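Local coordinates for Sca-family protein (Rickettsia rickettsii, PDB 4LQ8) that is of unconfirmed function but probably takes part in cell adhesion, the present chain being the N-terminal head domain of the surface cell antigen Sca4, at residues 191-196 against 231-236; 64-69 against 260-265; 271-276 against 316-321. All blocks are in the same frame, centred on the assembly; numbering follows the deposited sequence.

Contact 1 (191-196 against 231-236); sequences DELCTL and DQADGS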
loop_
_atom_site.group_PDB
_atom_site.type_symbol
_atom_site.label_atom_id
_atom_site.label_comp_id
_atom_site.label_asym_id
_atom_site.label_seq_id
_atom_site.Cartn_x
_atom_site.Cartn_y
_atom_site.Cartn_z
ATOM N N ASP A 191 8.892 25.130 6.743
ATOM C CA ASP A 191 7.747 25.001 7.644
ATOM C C ASP A 191 7.284 23.553 7.694
ATOM O O ASP A 191 7.288 22.858 6.673
ATOM C CB ASP A 191 6.596 25.924 7.240
ATOM C CG ASP A 191 6.942 27.400 7.272
ATOM O OD1 ASP A 191 7.283 27.908 8.360
ATOM O OD2 ASP A 191 6.850 28.049 6.213
ATOM N N GLU A 192 6.915 23.095 8.893
ATOM C CA GLU A 192 6.475 21.724 9.140
ATOM C C GLU A 192 5.091 21.400 8.528
ATOM O O GLU A 192 4.089 22.013 8.895
ATOM C CB GLU A 192 6.505 21.460 10.653
ATOM C CG GLU A 192 5.901 20.139 11.103
ATOM C CD GLU A 192 5.755 19.991 12.605
ATOM O OE1 GLU A 192 6.442 20.721 13.356
ATOM O OE2 GLU A 192 4.950 19.133 13.033
ATOM N N LEU A 193 5.054 20.407 7.627
ATOM C CA LEU A 193 3.831 19.887 7.015
ATOM C C LEU A 193 3.158 18.977 8.047
ATOM O O LEU A 193 1.937 19.040 8.219
ATOM C CB LEU A 193 4.158 19.076 5.742
ATOM C CG LEU A 193 3.883 19.743 4.402
ATOM C CD1 LEU A 193 4.863 20.815 4.135
ATOM C CD2 LEU A 193 4.005 18.762 3.281
ATOM N N CYS A 194 3.981 18.158 8.751
ATOM C CA CYS A 194 3.587 17.207 9.798
ATOM C C CYS A 194 4.852 16.606 10.407
ATOM O O CYS A 194 5.943 16.764 9.854
ATOM C CB CYS A 194 2.707 16.106 9.208
ATOM S SG CYS A 194 3.630 14.911 8.213
ATOM N N THR A 195 4.695 15.876 11.514
ATOM C CA THR A 195 5.752 15.094 12.124
ATOM C C THR A 195 5.229 13.664 12.121
ATOM O O THR A 195 4.068 13.441 12.464
ATOM C CB THR A 195 6.181 15.617 13.508
ATOM O OG1 THR A 195 6.543 16.991 13.382
ATOM C CG2 THR A 195 7.379 14.842 14.079
ATOM N N LEU A 196 6.043 12.708 11.645
ATOM C CA LEU A 196 5.606 11.314 11.584
ATOM C C LEU A 196 6.152 10.568 12.788
ATOM O O LEU A 196 7.326 10.720 13.118
ATOM C CB LEU A 196 6.065 10.631 10.278
ATOM C CG LEU A 196 5.539 11.249 8.960
ATOM C CD1 LEU A 196 6.311 10.703 7.788
ATOM C CD2 LEU A 196 4.045 10.980 8.788
ATOM N N ASP A 231 -3.311 20.106 9.006
ATOM C CA ASP A 231 -3.682 21.495 9.269
ATOM C C ASP A 231 -2.457 22.351 9.627
ATOM O O ASP A 231 -2.578 23.305 10.392
ATOM C CB ASP A 231 -4.768 21.558 10.372
ATOM C CG ASP A 231 -4.391 21.001 11.754
ATOM O OD1 ASP A 231 -3.294 20.396 11.885
ATOM O OD2 ASP A 231 -5.203 21.147 12.693
ATOM N N GLN A 232 -1.275 22.009 9.087
ATOM C CA GLN A 232 -0.058 22.772 9.380
ATOM C C GLN A 232 0.410 23.550 8.130
ATOM O O GLN A 232 -0.398 24.297 7.588
ATOM C CB GLN A 232 1.015 21.880 10.017
ATOM C CG GLN A 232 0.595 21.369 11.392
ATOM C CD GLN A 232 1.421 20.192 11.818
ATOM O OE1 GLN A 232 2.541 20.334 12.312
ATOM N NE2 GLN A 232 0.903 18.996 11.596
ATOM N N ALA A 233 1.670 23.404 7.676
ATOM C CA ALA A 233 2.157 24.112 6.480
ATOM C C ALA A 233 1.530 23.582 5.193
ATOM O O ALA A 233 1.061 22.443 5.137
ATOM C CB ALA A 233 3.669 24.011 6.378
ATOM N N ASP A 234 1.531 24.430 4.165
ATOM C CA ASP A 234 1.018 24.139 2.831
ATOM C C ASP A 234 1.987 23.229 2.077
ATOM O O ASP A 234 3.188 23.235 2.371
ATOM C CB ASP A 234 0.862 25.450 2.035
ATOM C CG ASP A 234 -0.259 26.390 2.473
ATOM O OD1 ASP A 234 -1.033 26.018 3.384
ATOM O OD2 ASP A 234 -0.381 27.476 1.878
ATOM N N GLY A 235 1.468 22.486 1.101
ATOM C CA GLY A 235 2.289 21.647 0.244
ATOM C C GLY A 235 1.795 20.242 -0.030
ATOM O O GLY A 235 0.669 19.877 0.310
ATOM N N SER A 236 2.658 19.457 -0.674
ATOM C CA SER A 236 2.439 18.061 -1.041
ATOM C C SER A 236 3.502 17.221 -0.363
ATOM O O SER A 236 4.583 17.723 -0.033
ATOM C CB SER A 236 2.540 17.882 -2.553
ATOM O OG SER A 236 1.612 18.722 -3.215
HETATM O O HOH W 1 -0.085 20.377 6.948
#

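Contact 2 (64-69 against 260-265); sequences PITKAV and TAHYEE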
loop_
_atom_site.group_PDB
_atom_site.type_symbol
_atom_site.label_atom_id
_atom_site.label_comp_id
_atom_site.label_asym_id
_atom_site.label_seq_id
_atom_site.Cartn_x
_atom_site.Cartn_y
_atom_site.Cartn_z
ATOM N N PRO A 64 2.809 14.147 -10.566
ATOM C CA PRO A 64 3.501 13.011 -11.218
ATOM C C PRO A 64 3.771 11.780 -10.357
ATOM O O PRO A 64 3.832 10.691 -10.907
ATOM C CB PRO A 64 4.818 13.628 -11.727
ATOM C CG PRO A 64 4.584 15.091 -11.724
ATOM C CD PRO A 64 3.657 15.354 -10.584
ATOM N N ILE A 65 3.918 11.936 -9.028
ATOM C CA ILE A 65 4.169 10.793 -8.146
ATOM C C ILE A 65 2.913 9.947 -8.032
ATOM O O ILE A 65 2.973 8.737 -8.231
ATOM C CB ILE A 65 4.712 11.211 -6.746
ATOM C CG1 ILE A 65 5.844 12.305 -6.824
ATOM C CG2 ILE A 65 5.123 10.000 -5.895
ATOM C CD1 ILE A 65 6.922 12.143 -7.758
ATOM N N THR A 66 1.782 10.574 -7.683
ATOM C CA THR A 66 0.482 9.913 -7.532
ATOM C C THR A 66 0.134 9.201 -8.838
ATOM O O THR A 66 -0.231 8.025 -8.798
ATOM C CB THR A 66 -0.586 10.931 -7.167
ATOM O OG1 THR A 66 -0.108 11.759 -6.106
ATOM C CG2 THR A 66 -1.919 10.280 -6.790
ATOM N N LYS A 67 0.316 9.895 -9.987
ATOM C CA LYS A 67 0.049 9.324 -11.301
ATOM C C LYS A 67 0.945 8.087 -11.558
ATOM O O LYS A 67 0.417 7.052 -11.949
ATOM C CB LYS A 67 0.212 10.376 -12.410
ATOM C CG LYS A 67 -0.270 9.862 -13.781
ATOM C CD LYS A 67 -0.294 10.955 -14.819
ATOM C CE LYS A 67 -0.800 10.474 -16.162
ATOM N NZ LYS A 67 -1.001 11.603 -17.101
ATOM N N ALA A 68 2.264 8.181 -11.281
ATOM C CA ALA A 68 3.204 7.064 -11.462
ATOM C C ALA A 68 2.811 5.852 -10.617
ATOM O O ALA A 68 2.860 4.726 -11.112
ATOM C CB ALA A 68 4.617 7.491 -11.128
ATOM N N VAL A 69 2.394 6.076 -9.359
ATOM C CA VAL A 69 1.969 4.978 -8.486
ATOM C C VAL A 69 0.659 4.331 -9.019
ATOM O O VAL A 69 0.527 3.113 -8.972
ATOM C CB VAL A 69 1.921 5.408 -6.984
ATOM C CG1 VAL A 69 1.259 4.353 -6.095
ATOM C CG2 VAL A 69 3.338 5.697 -6.485
ATOM N N THR A 260 2.864 3.000 0.520
ATOM C CA THR A 260 3.044 4.384 0.096
ATOM C C THR A 260 1.810 5.196 0.423
ATOM O O THR A 260 0.727 4.637 0.497
ATOM C CB THR A 260 3.497 4.504 -1.390
ATOM O OG1 THR A 260 2.387 4.261 -2.249
ATOM C CG2 THR A 260 4.699 3.575 -1.749
ATOM N N ALA A 261 1.985 6.517 0.631
ATOM C CA ALA A 261 0.914 7.449 0.942
ATOM C C ALA A 261 1.198 8.748 0.189
ATOM O O ALA A 261 2.335 9.240 0.181
ATOM C CB ALA A 261 0.829 7.677 2.456
ATOM N N HIS A 262 0.169 9.255 -0.504
ATOM C CA HIS A 262 0.255 10.385 -1.428
ATOM C C HIS A 262 -0.650 11.516 -1.047
ATOM O O HIS A 262 -1.866 11.388 -1.077
ATOM C CB HIS A 262 -0.009 9.856 -2.857
ATOM C CG HIS A 262 0.845 8.665 -3.139
ATOM N ND1 HIS A 262 2.199 8.800 -3.435
ATOM C CD2 HIS A 262 0.552 7.345 -3.020
ATOM C CE1 HIS A 262 2.670 7.568 -3.533
ATOM N NE2 HIS A 262 1.710 6.661 -3.294
ATOM N N TYR A 263 -0.045 12.617 -0.619
ATOM C CA TYR A 263 -0.741 13.807 -0.146
ATOM C C TYR A 263 -0.449 14.942 -1.103
ATOM O O TYR A 263 0.710 15.289 -1.312
ATOM C CB TYR A 263 -0.263 14.205 1.270
ATOM C CG TYR A 263 -0.421 13.138 2.336
ATOM C CD1 TYR A 263 0.512 12.109 2.469
ATOM C CD2 TYR A 263 -1.459 13.201 3.266
ATOM C CE1 TYR A 263 0.419 11.178 3.505
ATOM C CE2 TYR A 263 -1.569 12.271 4.293
ATOM C CZ TYR A 263 -0.634 11.255 4.406
ATOM O OH TYR A 263 -0.760 10.331 5.407
ATOM N N GLU A 264 -1.488 15.505 -1.701
ATOM C CA GLU A 264 -1.308 16.608 -2.641
ATOM C C GLU A 264 -1.937 17.852 -2.083
ATOM O O GLU A 264 -2.965 17.767 -1.414
ATOM C CB GLU A 264 -1.952 16.295 -3.979
ATOM C CG GLU A 264 -1.345 15.121 -4.715
ATOM C CD GLU A 264 -2.073 14.814 -6.003
ATOM O OE1 GLU A 264 -2.972 15.594 -6.391
ATOM O OE2 GLU A 264 -1.755 13.779 -6.624
ATOM N N GLU A 265 -1.348 19.010 -2.401
ATOM C CA GLU A 265 -1.840 20.322 -1.984
ATOM C C GLU A 265 -3.314 20.468 -2.364
ATOM O O GLU A 265 -3.655 20.395 -3.545
ATOM C CB GLU A 265 -0.981 21.433 -2.620
ATOM C CG GLU A 265 -1.155 22.785 -1.950
ATOM C CD GLU A 265 -0.196 23.887 -2.355
ATOM O OE1 GLU A 265 1.019 23.614 -2.478
ATOM O OE2 GLU A 265 -0.656 25.044 -2.489
#

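Contact 3 (271-276 against 316-321); sequences PQLKEI and KEVELN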
loop_
_atom_site.group_PDB
_atom_site.type_symbol
_atom_site.label_atom_id
_atom_site.label_comp_id
_atom_site.label_asym_id
_atom_site.label_seq_id
_atom_site.Cartn_x
_atom_site.Cartn_y
_atom_site.Cartn_z
ATOM N N PRO A 271 -1.830 19.650 2.674
ATOM C CA PRO A 271 -1.711 18.331 2.015
ATOM C C PRO A 271 -2.976 17.516 2.252
ATOM O O PRO A 271 -3.502 17.487 3.369
ATOM C CB PRO A 271 -0.497 17.684 2.697
ATOM C CG PRO A 271 0.231 18.811 3.364
ATOM C CD PRO A 271 -0.807 19.822 3.728
ATOM N N GLN A 272 -3.507 16.940 1.175
ATOM C CA GLN A 272 -4.735 16.151 1.192
ATOM C C GLN A 272 -4.412 14.727 0.742
ATOM O O GLN A 272 -3.821 14.554 -0.324
ATOM C CB GLN A 272 -5.773 16.797 0.252
ATOM C CG GLN A 272 -7.177 16.260 0.436
ATOM C CD GLN A 272 -8.216 17.181 -0.144
ATOM O OE1 GLN A 272 -8.220 17.488 -1.340
ATOM N NE2 GLN A 272 -9.142 17.617 0.693
ATOM N N LEU A 273 -4.803 13.714 1.544
ATOM C CA LEU A 273 -4.542 12.319 1.207
ATOM C C LEU A 273 -5.346 11.902 -0.029
ATOM O O LEU A 273 -6.573 11.834 0.022
ATOM C CB LEU A 273 -4.798 11.414 2.417
ATOM C CG LEU A 273 -4.550 9.895 2.241
ATOM C CD1 LEU A 273 -3.093 9.591 1.815
ATOM C CD2 LEU A 273 -4.886 9.163 3.535
ATOM N N LYS A 274 -4.643 11.665 -1.155
ATOM C CA LYS A 274 -5.287 11.330 -2.433
ATOM C C LYS A 274 -5.180 9.862 -2.785
ATOM O O LYS A 274 -5.990 9.337 -3.560
ATOM C CB LYS A 274 -4.643 12.170 -3.582
ATOM C CG LYS A 274 -4.771 13.703 -3.402
ATOM C CD LYS A 274 -6.161 14.221 -3.725
ATOM C CE LYS A 274 -6.292 15.696 -3.454
ATOM N NZ LYS A 274 -7.673 16.173 -3.735
ATOM N N GLU A 275 -4.125 9.213 -2.289
ATOM C CA GLU A 275 -3.864 7.837 -2.693
ATOM C C GLU A 275 -2.944 7.158 -1.733
ATOM O O GLU A 275 -2.157 7.807 -1.047
ATOM C CB GLU A 275 -3.187 7.869 -4.084
ATOM C CG GLU A 275 -3.469 6.684 -4.981
ATOM C CD GLU A 275 -4.936 6.438 -5.292
ATOM O OE1 GLU A 275 -5.564 5.655 -4.554
ATOM O OE2 GLU A 275 -5.467 7.038 -6.249
ATOM N N ILE A 276 -3.050 5.836 -1.690
ATOM C CA ILE A 276 -2.158 4.943 -0.962
ATOM C C ILE A 276 -1.881 3.760 -1.879
ATOM O O ILE A 276 -2.586 3.571 -2.878
ATOM C CB ILE A 276 -2.680 4.487 0.431
ATOM C CG1 ILE A 276 -3.968 3.590 0.307
ATOM C CG2 ILE A 276 -2.863 5.676 1.398
ATOM C CD1 ILE A 276 -4.390 2.871 1.639
ATOM N N LYS A 316 -10.779 5.211 3.656
ATOM C CA LYS A 316 -11.938 6.115 3.713
ATOM C C LYS A 316 -11.630 7.536 3.152
ATOM O O LYS A 316 -12.392 8.031 2.333
ATOM C CB LYS A 316 -12.501 6.196 5.142
ATOM C CG LYS A 316 -13.824 6.976 5.283
ATOM C CD LYS A 316 -14.999 6.300 4.565
ATOM C CE LYS A 316 -16.150 7.246 4.288
ATOM N NZ LYS A 316 -17.206 6.609 3.448
ATOM N N GLU A 317 -10.522 8.161 3.571
ATOM C CA GLU A 317 -10.115 9.497 3.107
ATOM C C GLU A 317 -9.762 9.495 1.599
ATOM O O GLU A 317 -10.177 10.402 0.874
ATOM C CB GLU A 317 -8.958 10.039 3.975
ATOM C CG GLU A 317 -8.475 11.449 3.655
ATOM C CD GLU A 317 -9.436 12.599 3.886
ATOM O OE1 GLU A 317 -10.513 12.376 4.483
ATOM O OE2 GLU A 317 -9.112 13.732 3.460
ATOM N N VAL A 318 -9.029 8.464 1.135
ATOM C CA VAL A 318 -8.652 8.266 -0.266
ATOM C C VAL A 318 -9.924 8.226 -1.142
ATOM O O VAL A 318 -9.994 8.937 -2.152
ATOM C CB VAL A 318 -7.729 7.024 -0.476
ATOM C CG1 VAL A 318 -7.636 6.612 -1.957
ATOM C CG2 VAL A 318 -6.333 7.264 0.101
ATOM N N GLU A 319 -10.927 7.425 -0.738
ATOM C CA GLU A 319 -12.203 7.283 -1.459
ATOM C C GLU A 319 -12.977 8.602 -1.502
ATOM O O GLU A 319 -13.447 8.978 -2.567
ATOM C CB GLU A 319 -13.062 6.170 -0.852
ATOM C CG GLU A 319 -12.504 4.771 -1.123
ATOM C CD GLU A 319 -13.029 3.636 -0.256
ATOM O OE1 GLU A 319 -13.856 3.893 0.653
ATOM O OE2 GLU A 319 -12.591 2.483 -0.476
ATOM N N LEU A 320 -13.029 9.342 -0.369
ATOM C CA LEU A 320 -13.698 10.648 -0.310
ATOM C C LEU A 320 -13.011 11.663 -1.252
ATOM O O LEU A 320 -13.684 12.530 -1.808
ATOM C CB LEU A 320 -13.767 11.179 1.131
ATOM C CG LEU A 320 -14.784 10.477 2.059
ATOM C CD1 LEU A 320 -14.521 10.825 3.534
ATOM C CD2 LEU A 320 -16.241 10.855 1.697
ATOM N N ASN A 321 -11.685 11.495 -1.477
ATOM C CA ASN A 321 -10.883 12.371 -2.334
ATOM C C ASN A 321 -10.732 11.826 -3.752
ATOM O O ASN A 321 -9.843 12.252 -4.489
ATOM C CB ASN A 321 -9.537 12.695 -1.673
ATOM C CG ASN A 321 -9.686 13.511 -0.416
ATOM O OD1 ASN A 321 -10.649 14.243 -0.241
ATOM N ND2 ASN A 321 -8.766 13.377 0.504
HETATM O O HOH W 2 -6.569 14.387 3.699
HETATM O O HOH W 3 -7.410 11.252 -5.250
#

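Contact 1 (191-196 against 231-236)
The backbone N of A233 donates to O of E192 at 3.0 Å, where the two touching runs of chain lie nearly at right angles, 88° apart. The donor is tilted 28° from the carbonyl plane of E192. One water bridges the two segments here. It gives hydrogens to O of L193 and O of A233 and accepts one from N of Q232.

L193 sits where its chain turns a corner, and L193 and C194 form a classic beta bulge opposite V185. The CB of L193 points away from 231-236, but its two methyls swing back. CD1 lies 3.4 Å from O of D234 and 4.1 Å from CB of A233. CD2 comes to 3.5 Å from O of S236. CB of A233 also packs against CB of D191 at 3.6 Å.

E192 has CG anti to its backbone N (chi1 172°) and an extended chain, which carries its carboxylate across the side chain of Q232. Within 191-196, OE2 of E192 accepts from OG1 of T195 at 2.7 Å, met from above the carboxylate plane. CB of Q232 rests 3.5 Å from O of L193.

CB of D234 points away from 191-196, and its OD1 forms a salt bridge with NZ of K270. The chemistry implies that main-chain groups and one water join this loop to strand 192-201. The L193 methyls lie mostly against main-chain oxygens, with small apolar contacts of A233 CB to L193 and D191.

Contact 2 (64-69 against 260-265)
T66 and E264 approach from opposite directions, one from the helix and one from the strand. OG1 of T66 donates to OE2 of E264 at 2.7 Å and uses the anti lone pair of that oxygen. T66 places OG1 beside its own backbone N (chi1 -48°), and E264 reaches it with a chain extended beyond CG. The same OE2 accepts from N of D63, just before the helix. OD1 of D63 in turn accepts from N of I65 and N of T66. The buried carboxylate is therefore tied to the start of the helix by two bonds.

H262 is the second meeting point. The V69 side chain crosses that of H262 obliquely, and the I65 side chain crosses it at about a right angle. CG2 of V69 comes to 3.6 Å from CE1 of H262, and CG2 of I65 to 4.0 Å from ND1 of H262. Both ring nitrogens have partners, which should fix the ring's rotation. NE2 of H262 pairs with OG1 of T260 at 2.7 Å, and ND1 of H262 bonds to ND1 of H238.

The axes of 64-69 and 260-265 come within 8.9 Å, their N-to-C directions 143° apart, so the helix start runs obliquely antiparallel to the strand. Strand 258-265 lies between strands 236-245 and 271-277 in the mixed sheet. Helix 135-155 lies alongside, with V152 touching V69 and Y149 touching T260.

Contact 3 (271-276 against 316-321)
N321, the first residue past the helix, reaches the strand with its whole side chain. Its CB faces O of L273 at 3.5 Å and lies near CD of K274. The N321 chi1 of -66° sets CG beside its own backbone N, 3.8 Å from CG of Q272. At the tip, ND2 of N321 donates to O of L273 at 2.7 Å, an almost straight bond of 176° that stays in the amide plane. The second bond of ND2 goes to OE2 of E317 at 3.0 Å, above the carboxylate plane of that residue. The other branch, OD1 of N321, lies 3.8 Å from NE2 of Q272. The Q272 and N321 side chains cross obliquely. Two bonds thus hold the N321 amide and limit its rotation.

V318 carries the apolar part of the contact. Its CG2 rests 3.8 Å from CG of L273 and 4.0 Å from CG2 of I276. CG1 of V318 turns to OE1 of E275, which is itself bonded to S325.

Two waters bridge the segments. One water links N of L273 to OE2 of E317, and another links O of K274 to O of N321. E317 also has a salt bridge to K229, and E275 one to R70. NZ of K274 donates to OE1 of Q272 along the same strand.

K274 and E275 form a classic beta bulge opposite H262. The strand crosses the helix end at 99°, with the segment axes 6.8 Å apart. Helix 308-320 therefore lies across strand 271-277, and its M314 touches both L273 and I276. Strand 258-265 pairs with this strand, and T66 and I74 of helix 64-90 touch E275.

Contacts 2 and 3 are about 10 Å apart between centres, and contact 1 lies about 16 Å from each. All three are on the same side of the chain's centre. Strands 258-265 and 271-277 are neighbours in the mixed sheet, so contacts 2 and 3 share it. N of Q272 and N of K274 probably bond to O of E264 and O of H262. Contact 1 joins the six-stranded antiparallel sheet to the loop leading into strand 236-245. S236 and G235 touch E265 of contact 2, and G235 also touches P271 of contact 3. Along the chain, contact 1 is nested within contact 2, and contact 3 follows. Together they connect helices and both sheets within the head domain.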